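Local coordinates for mandelate racemase / muconate lactonizing enzyme family protein (Agrobacterium tumefaciens, PDB 4DXK) that belongs to the mandelate racemase subgroup of the enolase superfamily and probably acts as a lyase or isomerase, though its substrate is not established, at residues Leu31-Phe35 with Thr321-Val325; Leu197-Glu201 with Ala232-Thr238; Ser219-Leu223 with Pro244-Asp248. All blocks are in the same frame, centred on the assembly; numbering follows the deposited sequence.

Interaction 1: Leu31-Phe35 with Thr321-Val325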
loop_
_atom_site.group_PDB
_atom_site.type_symbol
_atom_site.label_atom_id
_atom_site.label_comp_id
_atom_site.label_asym_id
_atom_site.label_seq_id
_atom_site.Cartn_x
_atom_site.Cartn_y
_atom_site.Cartn_z
ATOM N N LEU A 31 32.531 -8.963 33.615
ATOM C CA LEU A 31 31.794 -7.863 34.222
ATOM C C LEU A 31 30.753 -7.291 33.271
ATOM O O LEU A 31 31.066 -6.946 32.126
ATOM C CB LEU A 31 32.772 -6.762 34.637
ATOM C CG LEU A 31 32.195 -5.459 35.195
ATOM C CD1 LEU A 31 31.402 -5.683 36.474
ATOM C CD2 LEU A 31 33.325 -4.466 35.427
ATOM N N GLY A 32 29.514 -7.204 33.743
ATOM C CA GLY A 32 28.443 -6.557 33.005
ATOM C C GLY A 32 27.732 -5.555 33.898
ATOM O O GLY A 32 27.986 -5.483 35.098
ATOM N N GLU A 33 26.804 -4.802 33.319
ATOM C CA GLU A 33 26.183 -3.681 34.006
ATOM C C GLU A 33 24.855 -3.364 33.358
ATOM O O GLU A 33 24.693 -3.543 32.155
ATOM C CB GLU A 33 27.113 -2.464 33.903
ATOM C CG GLU A 33 26.727 -1.207 34.670
ATOM C CD GLU A 33 27.631 -0.046 34.271
ATOM O OE1 GLU A 33 28.685 0.175 34.921
ATOM O OE2 GLU A 33 27.314 0.607 33.254
ATOM N N THR A 34 23.915 -2.869 34.149
ATOM C CA THR A 34 22.708 -2.264 33.611
ATOM C C THR A 34 22.250 -1.152 34.556
ATOM O O THR A 34 22.906 -0.873 35.562
ATOM C CB THR A 34 21.608 -3.313 33.297
ATOM O OG1 THR A 34 20.538 -2.678 32.588
ATOM C CG2 THR A 34 21.074 -3.943 34.563
ATOM N N PHE A 35 21.138 -0.516 34.211
ATOM C CA PHE A 35 20.724 0.720 34.859
ATOM C C PHE A 35 19.207 0.739 34.942
ATOM O O PHE A 35 18.525 0.361 33.980
ATOM C CB PHE A 35 21.215 1.900 34.009
ATOM C CG PHE A 35 21.213 3.233 34.710
ATOM C CD1 PHE A 35 22.324 3.638 35.427
ATOM C CD2 PHE A 35 20.139 4.108 34.595
ATOM C CE1 PHE A 35 22.363 4.885 36.047
ATOM C CE2 PHE A 35 20.169 5.354 35.214
ATOM C CZ PHE A 35 21.282 5.734 35.938
ATOM N N THR A 321 25.091 6.517 31.745
ATOM C CA THR A 321 24.585 5.695 32.833
ATOM C C THR A 321 25.754 5.226 33.694
ATOM O O THR A 321 26.246 6.001 34.517
ATOM C CB THR A 321 23.690 4.547 32.312
ATOM O OG1 THR A 321 24.381 3.829 31.286
ATOM C CG2 THR A 321 22.401 5.116 31.742
ATOM N N GLY A 322 26.219 3.994 33.518
ATOM C CA GLY A 322 27.395 3.526 34.234
ATOM C C GLY A 322 28.639 3.403 33.364
ATOM O O GLY A 322 28.569 3.477 32.125
ATOM N N PRO A 323 29.797 3.188 34.002
ATOM C CA PRO A 323 31.069 3.170 33.269
ATOM C C PRO A 323 31.225 1.932 32.386
ATOM O O PRO A 323 31.861 2.007 31.336
ATOM C CB PRO A 323 32.124 3.175 34.386
ATOM C CG PRO A 323 31.412 2.625 35.589
ATOM C CD PRO A 323 29.991 3.091 35.461
ATOM N N VAL A 324 30.667 0.800 32.800
ATOM C CA VAL A 324 30.796 -0.412 31.987
ATOM C C VAL A 324 29.990 -0.273 30.692
ATOM O O VAL A 324 30.465 -0.632 29.616
ATOM C CB VAL A 324 30.399 -1.683 32.769
ATOM C CG1 VAL A 324 30.389 -2.898 31.863
ATOM C CG2 VAL A 324 31.329 -1.888 33.949
ATOM N N VAL A 325 28.778 0.262 30.790
ATOM C CA VAL A 325 27.990 0.518 29.586
ATOM C C VAL A 325 28.698 1.516 28.674
ATOM O O VAL A 325 28.742 1.311 27.466
ATOM C CB VAL A 325 26.535 0.943 29.903
ATOM C CG1 VAL A 325 25.825 1.501 28.665
ATOM C CG2 VAL A 325 25.776 -0.246 30.434
HETATM O O HOH W 1 24.658 1.370 33.160
#
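Glu33 and the amides at the start of helix 323-335 form a buried interdomain contact, with the carboxylate of an edge strand accepting two backbone N-H groups in the first turn of a barrel helix. Val324 N gives a bond to Glu33 OE1 (3.0 Å, 155° at the hydrogen), and Val325 N gives one to Glu33 OE2 over 2.9 Å. Both donors arrive from above the carboxylate plane, Val325 N the more steeply (55° out of it). Glu33 reaches that far because CG stands anti to the backbone N (chi1 -174°) and the chain stays extended beyond it. Trp19 NE1 is a further donor to OE1, while a water links OE2 to Thr321 OG1; the helix N-terminus would probably favour the negative charge. In the two-domain enolase-superfamily fold, strand 30-35 belongs to the N-terminal capping domain and helix 323-335 to the barrel, so this carboxylate joins the two. Gly322, the N-cap residue, brings its CA within 3.1 Å of Glu33 OE2. Apolar contacts flank the carboxylate. Leu31 CD2 touches Val324 CG2 at 3.6 Å, and Thr321 CG2 sits over a face of the Phe35 ring, 3.8 Å from its centroid, in a CH-pi contact. Val324 also packs on Ile89 of helix 79-99.

Interaction 2: Leu197-Glu201 with Ala232-Thr238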
loop_
_atom_site.group_PDB
_atom_site.type_symbol
_atom_site.label_atom_id
_atom_site.label_comp_id
_atom_site.label_asym_id
_atom_site.label_seq_id
_atom_site.Cartn_x
_atom_site.Cartn_y
_atom_site.Cartn_z
ATOM N N LEU A 197 12.292 27.324 23.198
ATOM C CA LEU A 197 13.150 27.540 22.034
ATOM C C LEU A 197 14.342 28.443 22.351
ATOM O O LEU A 197 15.321 28.463 21.601
ATOM C CB LEU A 197 12.346 28.125 20.873
ATOM C CG LEU A 197 11.278 27.225 20.260
ATOM C CD1 LEU A 197 10.485 27.989 19.210
ATOM C CD2 LEU A 197 11.909 25.983 19.651
ATOM N N GLU A 198 14.267 29.188 23.446
ATOM C CA GLU A 198 15.333 30.130 23.775
ATOM C C GLU A 198 16.755 29.547 23.892
ATOM O O GLU A 198 17.703 30.183 23.441
ATOM C CB GLU A 198 14.946 30.963 24.997
ATOM C CG GLU A 198 13.757 31.883 24.715
ATOM C CD GLU A 198 13.526 32.918 25.798
ATOM O OE1 GLU A 198 13.634 32.568 26.991
ATOM O OE2 GLU A 198 13.233 34.079 25.449
ATOM N N PRO A 199 16.915 28.336 24.466
ATOM C CA PRO A 199 18.277 27.786 24.471
ATOM C C PRO A 199 18.857 27.600 23.068
ATOM O O PRO A 199 20.062 27.759 22.887
ATOM C CB PRO A 199 18.100 26.424 25.147
ATOM C CG PRO A 199 16.906 26.593 26.019
ATOM C CD PRO A 199 15.993 27.526 25.286
ATOM N N PHE A 200 18.017 27.240 22.100
ATOM C CA PHE A 200 18.487 27.081 20.729
ATOM C C PHE A 200 18.969 28.422 20.171
ATOM O O PHE A 200 20.017 28.495 19.520
ATOM C CB PHE A 200 17.384 26.486 19.856
ATOM C CG PHE A 200 16.938 25.123 20.303
ATOM C CD1 PHE A 200 17.577 23.983 19.843
ATOM C CD2 PHE A 200 15.893 24.985 21.207
ATOM C CE1 PHE A 200 17.174 22.725 20.269
ATOM C CE2 PHE A 200 15.489 23.734 21.635
ATOM C CZ PHE A 200 16.127 22.604 21.169
ATOM N N GLU A 201 18.197 29.476 20.421
ATOM C CA GLU A 201 18.568 30.824 20.001
ATOM C C GLU A 201 19.906 31.218 20.602
ATOM O O GLU A 201 20.785 31.741 19.915
ATOM C CB GLU A 201 17.502 31.822 20.448
ATOM C CG GLU A 201 16.174 31.664 19.744
ATOM C CD GLU A 201 15.014 32.197 20.560
ATOM O OE1 GLU A 201 15.204 33.186 21.302
ATOM O OE2 GLU A 201 13.913 31.619 20.456
ATOM N N ALA A 232 8.275 23.824 14.874
ATOM C CA ALA A 232 8.797 25.045 15.478
ATOM C C ALA A 232 10.324 25.042 15.590
ATOM O O ALA A 232 10.944 26.104 15.704
ATOM C CB ALA A 232 8.167 25.266 16.849
ATOM N N LEU A 233 10.932 23.860 15.570
ATOM C CA LEU A 233 12.384 23.761 15.691
ATOM C C LEU A 233 13.118 23.998 14.379
ATOM O O LEU A 233 14.346 24.107 14.371
ATOM C CB LEU A 233 12.785 22.403 16.272
ATOM C CG LEU A 233 12.581 22.296 17.781
ATOM C CD1 LEU A 233 12.552 20.849 18.231
ATOM C CD2 LEU A 233 13.679 23.061 18.518
ATOM N N THR A 234 12.376 24.085 13.281
ATOM C CA THR A 234 12.964 24.234 11.949
ATOM C C THR A 234 14.068 25.307 11.828
ATOM O O THR A 234 15.117 25.022 11.250
ATOM C CB THR A 234 11.876 24.460 10.870
ATOM O OG1 THR A 234 10.949 23.367 10.896
ATOM C CG2 THR A 234 12.489 24.558 9.483
ATOM N N PRO A 235 13.859 26.520 12.384
ATOM C CA PRO A 235 14.879 27.560 12.165
ATOM C C PRO A 235 16.222 27.274 12.831
ATOM O O PRO A 235 17.184 27.985 12.550
ATOM C CB PRO A 235 14.259 28.808 12.808
ATOM C CG PRO A 235 12.801 28.541 12.874
ATOM C CD PRO A 235 12.673 27.060 13.078
ATOM N N TYR A 236 16.301 26.275 13.703
ATOM C CA TYR A 236 17.505 26.088 14.506
ATOM C C TYR A 236 18.438 24.991 14.016
ATOM O O TYR A 236 19.451 24.705 14.656
ATOM C CB TYR A 236 17.140 25.905 15.978
ATOM C CG TYR A 236 16.276 27.038 16.463
ATOM C CD1 TYR A 236 16.830 28.275 16.763
ATOM C CD2 TYR A 236 14.898 26.891 16.573
ATOM C CE1 TYR A 236 16.037 29.326 17.183
ATOM C CE2 TYR A 236 14.100 27.934 16.993
ATOM C CZ TYR A 236 14.678 29.149 17.297
ATOM O OH TYR A 236 13.887 30.194 17.717
ATOM N N GLN A 237 18.100 24.395 12.877
ATOM C CA GLN A 237 18.950 23.376 12.259
ATOM C C GLN A 237 19.332 22.274 13.246
ATOM O O GLN A 237 20.510 21.977 13.434
ATOM C CB GLN A 237 20.221 24.006 11.673
ATOM C CG GLN A 237 19.958 25.067 10.610
ATOM C CD GLN A 237 19.769 26.460 11.188
ATOM O OE1 GLN A 237 20.469 26.866 12.121
ATOM N NE2 GLN A 237 18.819 27.203 10.631
ATOM N N THR A 238 18.330 21.678 13.881
ATOM C CA THR A 238 18.581 20.611 14.838
ATOM C C THR A 238 19.114 19.354 14.143
ATOM O O THR A 238 18.824 19.107 12.973
ATOM C CB THR A 238 17.327 20.306 15.655
ATOM O OG1 THR A 238 16.236 20.044 14.764
ATOM C CG2 THR A 238 16.981 21.495 16.539
#
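Phe200 and Tyr236 lie where helix segment 197-201 passes the turn after helix 223-232, their CA atoms 6.4 Å apart, while Leu197 and Leu233 face each other farther along, with CA atoms 7.4 Å apart. The turn holds a short 3-10 segment, 234-236, in which Tyr236 N bonds back to Leu233 O. From it the Tyr236 ring reaches across to the helix and lies against Phe200 CB, which stands over one ring face, 3.9 Å from the centroid, in a CH-pi contact; Pro235 CB lies over the opposite face. The two aromatic rings themselves are inclined at 39°, with centroids 5.8 Å apart. With CG anti to its carbonyl carbon (chi1 -61°), Phe200 turns its ring past Tyr236 to meet Leu233: the CD2 methyl sits over a face, 3.7 Å from the Phe200 centroid and 15° off the normal. That same Leu233 CD2 touches Leu197 CD2 at 3.6 Å, so one methyl fills the junction between two helix residues a turn apart. Leu197 CD2 also approaches Tyr236 CE2, and the other methyl, Leu197 CD1, lies beside Ala232, 4.0 Å from Ala232 O. Thr238 CG2 packs obliquely against Phe200 CE1, its OG1 being bonded to His241 NE2. Beside the tyrosine ring, Glu201 CG, in one of two deposited conformers, comes within 3.5 Å of Tyr236 CE1. Phe200 continues inward onto Ile173, Ile213 and Val215 of strands 170-173 and 212-216, and Arg204 bonds to Tyr236 O. This is helix-to-loop packing on the outside of the alpha/beta barrel, where the turn between one barrel helix and the next strand closes against the preceding helix.

Interaction 3: Ser219-Leu223 with Pro244-Asp248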
loop_
_atom_site.group_PDB
_atom_site.type_symbol
_atom_site.label_atom_id
_atom_site.label_comp_id
_atom_site.label_asym_id
_atom_site.label_seq_id
_atom_site.Cartn_x
_atom_site.Cartn_y
_atom_site.Cartn_z
ATOM N N SER A 219 10.450 10.736 25.272
ATOM C CA SER A 219 9.154 10.100 24.995
ATOM C C SER A 219 7.987 10.717 25.755
ATOM O O SER A 219 7.007 10.033 26.046
ATOM C CB SER A 219 9.203 8.589 25.252
ATOM O OG SER A 219 9.994 7.975 24.245
ATOM N N MET A 220 8.080 12.010 26.047
ATOM C CA MET A 220 7.103 12.639 26.933
ATOM C C MET A 220 5.884 13.256 26.248
ATOM O O MET A 220 4.958 13.691 26.928
ATOM C CB MET A 220 7.793 13.675 27.819
ATOM C CG MET A 220 8.944 13.084 28.621
ATOM S SD MET A 220 9.738 14.257 29.728
ATOM C CE MET A 220 8.383 14.623 30.831
ATOM N N TRP A 221 5.862 13.276 24.918
ATOM C CA TRP A 221 4.800 13.961 24.177
ATOM C C TRP A 221 3.884 13.025 23.411
ATOM O O TRP A 221 4.320 11.987 22.903
ATOM C CB TRP A 221 5.424 14.956 23.193
ATOM C CG TRP A 221 6.135 16.051 23.897
ATOM C CD1 TRP A 221 7.468 16.128 24.172
ATOM C CD2 TRP A 221 5.539 17.212 24.467
ATOM N NE1 TRP A 221 7.745 17.289 24.868
ATOM C CE2 TRP A 221 6.567 17.964 25.069
ATOM C CE3 TRP A 221 4.225 17.684 24.544
ATOM C CZ2 TRP A 221 6.323 19.175 25.714
ATOM C CZ3 TRP A 221 3.987 18.878 25.188
ATOM C CH2 TRP A 221 5.029 19.608 25.769
ATOM N N GLN A 222 2.611 13.408 23.318
ATOM C CA GLN A 222 1.686 12.802 22.373
ATOM C C GLN A 222 1.984 13.304 20.954
ATOM O O GLN A 222 2.789 14.218 20.768
ATOM C CB GLN A 222 0.235 13.072 22.783
ATOM C CG GLN A 222 -0.104 12.520 24.165
ATOM C CD GLN A 222 0.054 11.022 24.221
ATOM O OE1 GLN A 222 -0.579 10.296 23.457
ATOM N NE2 GLN A 222 0.916 10.546 25.108
ATOM N N LEU A 223 1.343 12.711 19.953
ATOM C CA LEU A 223 1.732 12.946 18.559
ATOM C C LEU A 223 1.547 14.378 18.089
ATOM O O LEU A 223 2.440 14.943 17.450
ATOM C CB LEU A 223 0.997 11.994 17.620
ATOM C CG LEU A 223 1.316 12.191 16.135
ATOM C CD1 LEU A 223 2.770 11.871 15.833
ATOM C CD2 LEU A 223 0.396 11.337 15.275
ATOM N N PRO A 244 10.678 11.445 20.294
ATOM C CA PRO A 244 9.695 12.533 20.329
ATOM C C PRO A 244 8.342 12.120 20.899
ATOM O O PRO A 244 7.610 12.976 21.409
ATOM C CB PRO A 244 9.549 12.913 18.855
ATOM C CG PRO A 244 9.943 11.663 18.100
ATOM C CD PRO A 244 11.059 11.090 18.912
ATOM N N ILE A 245 8.014 10.834 20.778
ATOM C CA ILE A 245 6.789 10.250 21.309
ATOM C C ILE A 245 7.159 8.917 21.954
ATOM O O ILE A 245 8.288 8.458 21.823
ATOM C CB ILE A 245 5.703 10.034 20.215
ATOM C CG1 ILE A 245 6.189 9.032 19.156
ATOM C CG2 ILE A 245 5.266 11.365 19.582
ATOM C CD1 ILE A 245 5.082 8.583 18.204
ATOM N N LYS A 246 6.216 8.307 22.654
ATOM C CA LYS A 246 6.416 6.989 23.247
ATOM C C LYS A 246 6.623 5.976 22.136
ATOM O O LYS A 246 5.932 6.007 21.120
ATOM C CB LYS A 246 5.190 6.596 24.072
ATOM C CG LYS A 246 5.427 5.441 25.028
ATOM C CD LYS A 246 6.177 5.881 26.261
ATOM C CE LYS A 246 6.167 4.789 27.328
ATOM N NZ LYS A 246 7.015 5.209 28.452
ATOM N N MET A 247 7.566 5.061 22.328
ATOM C CA MET A 247 7.925 4.103 21.284
ATOM C C MET A 247 7.154 2.785 21.398
ATOM O O MET A 247 7.739 1.701 21.296
ATOM C CB MET A 247 9.442 3.880 21.307
ATOM C CG MET A 247 10.218 5.148 20.962
ATOM S SD MET A 247 10.113 5.480 19.201
ATOM C CE MET A 247 10.633 7.176 19.137
ATOM N N ASP A 248 5.842 2.877 21.601
ATOM C CA ASP A 248 5.000 1.692 21.817
ATOM C C ASP A 248 4.151 1.218 20.639
ATOM O O ASP A 248 3.837 0.033 20.536
ATOM C CB ASP A 248 4.135 1.826 23.068
ATOM C CG ASP A 248 3.357 3.119 23.140
ATOM O OD1 ASP A 248 3.358 3.943 22.195
ATOM O OD2 ASP A 248 2.704 3.281 24.201
HETATM O O HOH W 2 9.608 5.283 24.509
HETATM O O HOH W 3 3.567 9.372 23.008
#
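Ser219 meets the backbone of residues 245-247 along its whole short side chain, in a contact between two beta-alpha loops at the C-terminal ends of adjacent barrel strands. CB comes first, 3.6 Å from Ile245 O and slightly farther from Lys246 CA. At the tip, OG lies 3.0 Å from Ile245 O, a possible hydrogen bond that remains unsettled because the proton has another acceptor within reach. OG also meets a water at 2.7 Å, and this water accepts from Met247 N, extending the side chain by one step along the loop. The placement follows from chi1 of -71°, which sets OG anti to the carbonyl carbon and beside the backbone N. A second water spans the backbones: Trp221 O accepts from it, and it accepts from Lys246 N over 2.9 Å. Trp221 O also receives a CA-H...O contact from Ile245 CA (3.4 Å, 147° at the hydrogen). Ile245 CG2 stands 3.5 Å from Trp221 O, with Leu223 CA a little farther from that methyl. On the indole side, Pro244 O approaches Trp221 CB to 3.4 Å and lies near the ring plane at its edge. Lys246 carries its amine out of the contact to Gly70 O of a neighbouring subunit, where it also makes a cation-pi contact with Phe74 of that subunit. Both loops lie at the active-site end of the alpha/beta barrel, following the strands that carry the sodium ligands Glu216 and Glu242. The first joins strand 212-216 to helix 223-232, with Gln222 as its N-cap, and the second joins strand 240-242 to helix 253-259. Trp221 is covered by helices 177-183 and 223-232, whereas Ile245 packs between Ala226 of helix 223-232 and Leu253 of helix 253-259.

Interactions 2 and 3 both tie together consecutive beta-alpha units of the barrel, and their segments alternate along the chain; their centres are 20 Å apart and their nearest atoms about 9 Å. Interaction 3 joins loops following strands 212-216 and 240-242, which carry two of the three glutamate ligands of the sodium, Glu216 and Glu242 (the third is Glu268); the side chain of Ser219 is about 8 Å from that ion. Interaction 2 lies farther off, the side chain of Phe200 being about 14 Å from the sodium. Interaction 1, its centre 26 Å from that of interaction 3, attaches the N-terminal domain to the barrel, and its Thr321 side chain is about 9 Å from a sodium ion.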